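Local coordinates for packaging enzyme P4 (Pseudomonas phage phi6, PDB 4BLO), which hydrolyses nucleoside triphosphates as a hexameric RecA-like packaging ATPase and probably uses that energy to drive viral RNA into the procapsid, at residues L[36-39]-L[40-44]; L[218-222]-L[223-227]. All coordinates share one frame; numbering follows the deposited sequence.

Interaction 1. Residues L[36-39]-L[40-44]; sequences INTV and VIKTY
Thr43 reaches back one helical turn to Val39 with both its amide and its hydroxyl. With OG1 anti to the carbonyl carbon and beside the backbone N (chi1 -48°), the hydroxyl is turned toward the preceding turn, and Thr43 OG1 donates to Val39 O at 2.7 Å. It comes from above the carbonyl plane, 48° out of it, whereas Thr43 N approaches the same Val39 O nearly head-on at 2.9 Å. Beside this pair, Lys42 N bonds to Thr38 O at 3.2 Å. The Lys42 chain bends at its third torsion, and Lys42 CE comes 4.2 Å from Thr38 CG2, while its ammonium forms a salt bridge with Asp21 of helix 7-22. Two further side-chain meetings lie beside these bonds. Val40 stands roughly perpendicular to Asn37, its CG2 being 3.4 Å from Asn37 OD1, and in an apolar contact Ile36 CG2 slants across to Ile41 CD1 at 4.1 Å. Chemically, the chain entering helix 38-54 is divided: Ile36, just ahead of the helix, and Ile41 are buried, whereas Thr43, on an exposed position, folds its hydroxyl onto the backbone, so that Val39 O is gripped by two donors and the Thr43 rotation is fixed by the bond.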
# COMPACT_ATOMS: atom_id res chain seq x y z
N ILE L 36 -29.12 1.67 -8.36
CA ILE L 36 -29.50 3.04 -8.69
C ILE L 36 -31.01 3.16 -8.52
O ILE L 36 -31.76 2.41 -9.15
CB ILE L 36 -29.02 3.44 -10.13
CG1 ILE L 36 -27.49 3.67 -10.15
CG2 ILE L 36 -29.75 4.71 -10.62
CD1 ILE L 36 -26.86 3.66 -11.51
N ASN L 37 -31.46 4.10 -7.65
CA ASN L 37 -32.88 4.34 -7.43
C ASN L 37 -33.42 5.19 -8.56
O ASN L 37 -33.20 6.41 -8.63
CB ASN L 37 -33.17 4.96 -6.05
CG ASN L 37 -34.64 4.95 -5.67
OD1 ASN L 37 -35.08 5.72 -4.82
ND2 ASN L 37 -35.45 4.05 -6.26
N THR L 38 -34.09 4.50 -9.49
CA THR L 38 -34.71 5.00 -10.71
C THR L 38 -35.77 6.07 -10.37
O THR L 38 -35.86 7.07 -11.09
CB THR L 38 -35.25 3.76 -11.46
OG1 THR L 38 -34.33 3.42 -12.49
CG2 THR L 38 -36.67 3.92 -12.02
N VAL L 39 -36.55 5.86 -9.28
CA VAL L 39 -37.66 6.71 -8.80
C VAL L 39 -37.22 8.18 -8.71
O VAL L 39 -37.94 9.06 -9.18
CB VAL L 39 -38.22 6.20 -7.45
CG1 VAL L 39 -39.37 7.06 -6.95
CG2 VAL L 39 -38.65 4.74 -7.55
N VAL L 40 -36.03 8.42 -8.13
CA VAL L 40 -35.44 9.75 -7.93
C VAL L 40 -35.32 10.48 -9.29
O VAL L 40 -35.70 11.66 -9.36
CB VAL L 40 -34.07 9.64 -7.19
CG1 VAL L 40 -33.45 11.00 -6.92
CG2 VAL L 40 -34.22 8.86 -5.88
N ILE L 41 -34.85 9.78 -10.35
CA ILE L 41 -34.68 10.34 -11.71
C ILE L 41 -36.06 10.73 -12.27
O ILE L 41 -36.21 11.84 -12.80
CB ILE L 41 -33.89 9.39 -12.66
CG1 ILE L 41 -32.52 8.98 -12.06
CG2 ILE L 41 -33.69 10.03 -14.03
CD1 ILE L 41 -32.10 7.59 -12.37
N LYS L 42 -37.06 9.84 -12.09
CA LYS L 42 -38.45 10.09 -12.53
C LYS L 42 -39.02 11.34 -11.83
O LYS L 42 -39.59 12.20 -12.49
CB LYS L 42 -39.35 8.88 -12.25
CG LYS L 42 -39.05 7.63 -13.07
CD LYS L 42 -40.20 6.61 -13.06
CE LYS L 42 -40.37 5.90 -11.74
NZ LYS L 42 -41.50 4.92 -11.79
N THR L 43 -38.80 11.44 -10.50
CA THR L 43 -39.24 12.54 -9.65
C THR L 43 -38.61 13.85 -10.13
O THR L 43 -39.29 14.88 -10.18
CB THR L 43 -38.90 12.24 -8.17
OG1 THR L 43 -39.33 10.91 -7.85
CG2 THR L 43 -39.56 13.23 -7.22
N TYR L 44 -37.32 13.80 -10.52
CA TYR L 44 -36.58 14.95 -11.05
C TYR L 44 -37.21 15.42 -12.37
O TYR L 44 -37.46 16.61 -12.50
CB TYR L 44 -35.09 14.62 -11.24
CG TYR L 44 -34.27 15.74 -11.84
CD1 TYR L 44 -33.88 16.83 -11.07
CD2 TYR L 44 -33.84 15.69 -13.16
CE1 TYR L 44 -33.12 17.87 -11.61
CE2 TYR L 44 -33.08 16.72 -13.72
CZ TYR L 44 -32.72 17.81 -12.94
OH TYR L 44 -31.96 18.83 -13.47

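Interaction 2. Residues L[218-222]-L[223-227]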
# COMPACT_ATOMS: atom_id res chain seq x y z
N ASN L 218 -22.88 2.70 -21.17
CA ASN L 218 -23.99 1.75 -21.34
C ASN L 218 -25.26 2.22 -20.58
O ASN L 218 -26.37 2.02 -21.08
CB ASN L 218 -23.58 0.34 -20.93
CG ASN L 218 -22.51 -0.29 -21.80
OD1 ASN L 218 -21.76 -1.17 -21.35
ND2 ASN L 218 -22.41 0.12 -23.06
N LEU L 219 -25.07 2.89 -19.44
CA LEU L 219 -26.15 3.48 -18.64
C LEU L 219 -26.89 4.52 -19.50
O LEU L 219 -28.12 4.55 -19.52
CB LEU L 219 -25.54 4.11 -17.38
CG LEU L 219 -26.24 3.94 -16.02
CD1 LEU L 219 -26.57 2.50 -15.71
CD2 LEU L 219 -25.40 4.50 -14.91
N PHE L 220 -26.14 5.32 -20.28
CA PHE L 220 -26.71 6.32 -21.18
C PHE L 220 -27.28 5.67 -22.44
O PHE L 220 -28.29 6.17 -22.96
CB PHE L 220 -25.68 7.40 -21.56
CG PHE L 220 -25.19 8.23 -20.40
CD1 PHE L 220 -26.03 8.53 -19.33
CD2 PHE L 220 -23.91 8.76 -20.40
CE1 PHE L 220 -25.57 9.31 -18.26
CE2 PHE L 220 -23.46 9.56 -19.34
CZ PHE L 220 -24.30 9.83 -18.28
N THR L 221 -26.67 4.57 -22.93
CA THR L 221 -27.15 3.84 -24.12
C THR L 221 -28.53 3.24 -23.84
O THR L 221 -29.41 3.30 -24.69
CB THR L 221 -26.14 2.77 -24.55
OG1 THR L 221 -24.84 3.35 -24.66
CG2 THR L 221 -26.52 2.09 -25.87
N GLN L 222 -28.71 2.69 -22.63
CA GLN L 222 -29.95 2.08 -22.18
C GLN L 222 -31.09 3.12 -22.00
O GLN L 222 -32.25 2.76 -22.20
CB GLN L 222 -29.71 1.36 -20.85
CG GLN L 222 -30.51 0.08 -20.73
CD GLN L 222 -29.88 -0.85 -19.74
OE1 GLN L 222 -29.87 -0.58 -18.53
NE2 GLN L 222 -29.36 -1.99 -20.22
N TYR L 223 -30.74 4.38 -21.62
CA TYR L 223 -31.72 5.44 -21.37
C TYR L 223 -31.76 6.51 -22.50
O TYR L 223 -32.31 7.59 -22.30
CB TYR L 223 -31.47 6.08 -19.99
CG TYR L 223 -31.59 5.08 -18.86
CD1 TYR L 223 -32.72 4.29 -18.71
CD2 TYR L 223 -30.57 4.94 -17.92
CE1 TYR L 223 -32.82 3.36 -17.68
CE2 TYR L 223 -30.67 4.02 -16.88
CZ TYR L 223 -31.80 3.24 -16.75
OH TYR L 223 -31.90 2.34 -15.71
N ASP L 224 -31.23 6.16 -23.69
CA ASP L 224 -31.19 6.96 -24.93
C ASP L 224 -30.59 8.36 -24.74
O ASP L 224 -31.04 9.32 -25.40
CB ASP L 224 -32.60 7.06 -25.56
CG ASP L 224 -33.32 5.75 -25.81
OD1 ASP L 224 -32.63 4.73 -26.09
OD2 ASP L 224 -34.57 5.76 -25.81
N CYS L 225 -29.57 8.48 -23.87
CA CYS L 225 -28.87 9.74 -23.57
C CYS L 225 -27.64 9.90 -24.46
O CYS L 225 -26.95 8.92 -24.76
CB CYS L 225 -28.46 9.81 -22.10
SG CYS L 225 -29.82 9.59 -20.92
N SER L 226 -27.34 11.15 -24.80
CA SER L 226 -26.13 11.55 -25.51
C SER L 226 -25.42 12.59 -24.62
O SER L 226 -25.80 13.76 -24.60
CB SER L 226 -26.45 12.09 -26.90
OG SER L 226 -25.25 12.30 -27.62
N VAL L 227 -24.44 12.12 -23.83
CA VAL L 227 -23.70 12.94 -22.88
C VAL L 227 -22.22 13.06 -23.30
O VAL L 227 -21.62 12.10 -23.77
CB VAL L 227 -23.85 12.35 -21.44
CG1 VAL L 227 -23.06 13.15 -20.39
CG2 VAL L 227 -25.32 12.23 -21.03
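The first torsion of Phe220 (chi1 -64°) sets its ring anti to the carbonyl carbon, and that of Val227 (chi1 179°) places CG2 beside its own backbone N, directed at the ring. The outcome is a CH-pi contact: Val227 CG2 lies 3.7 Å from the centroid of the Phe220 ring and only 11° off the ring normal, hence over the middle of one face. Val227 CB also touches the ring, 3.5 Å from Phe220 CE2. Cys225 meets the base of the same side chain, its CB 3.7 Å from Phe220 CB, while Cys225 SG makes an oblique sulfur-aromatic contact at 5.3 Å from the Phe220 ring centroid. The backbone turn permits this. Cys225 N donates to Phe220 O at 2.8 Å, five residues back, and Asp224 between them adopts a left-handed helical conformation that swings the chain out of the helix. Tyr223 N adds weak bonds to Leu219 O and Phe220 O, its ring set obliquely to Leu219 O. Asp224 holds two arginines, Arg105 and Arg12, by salt bridges. The turn thus passes from helix 208-222 into strand 226-231, where Val227 makes backbone hydrogen bonds with Gly120 and Thr122 of the parallel strand 120-126; helix 167-179 packs against Phe220, Tyr223 and Val227, and helix 7-22 supplies Leu19 and Leu20 against Tyr223.

In the fold
Interaction 1 precedes interaction 2 along the chain, and their centres lie 15 Å apart, yet they touch directly: Ile36 CD1 is 3.8 Å from Leu219 CD2. They also share neighbours. In helix 167-179, Ile175 is touched by Ile41 as well as by Phe220 and Tyr223; in helix 7-22, Leu20 meets Ile41 and Tyr223; Val25 packs on Ile36 and Tyr223. The start of helix 38-54 is thereby joined to a helix-to-strand turn of the central mixed sheet. Strand 226-231 of that turn runs parallel to strand 120-126, which leads into the ADP-binding P-loop, so these contacts connect the N-terminal helices with the RecA-like nucleotide-binding core.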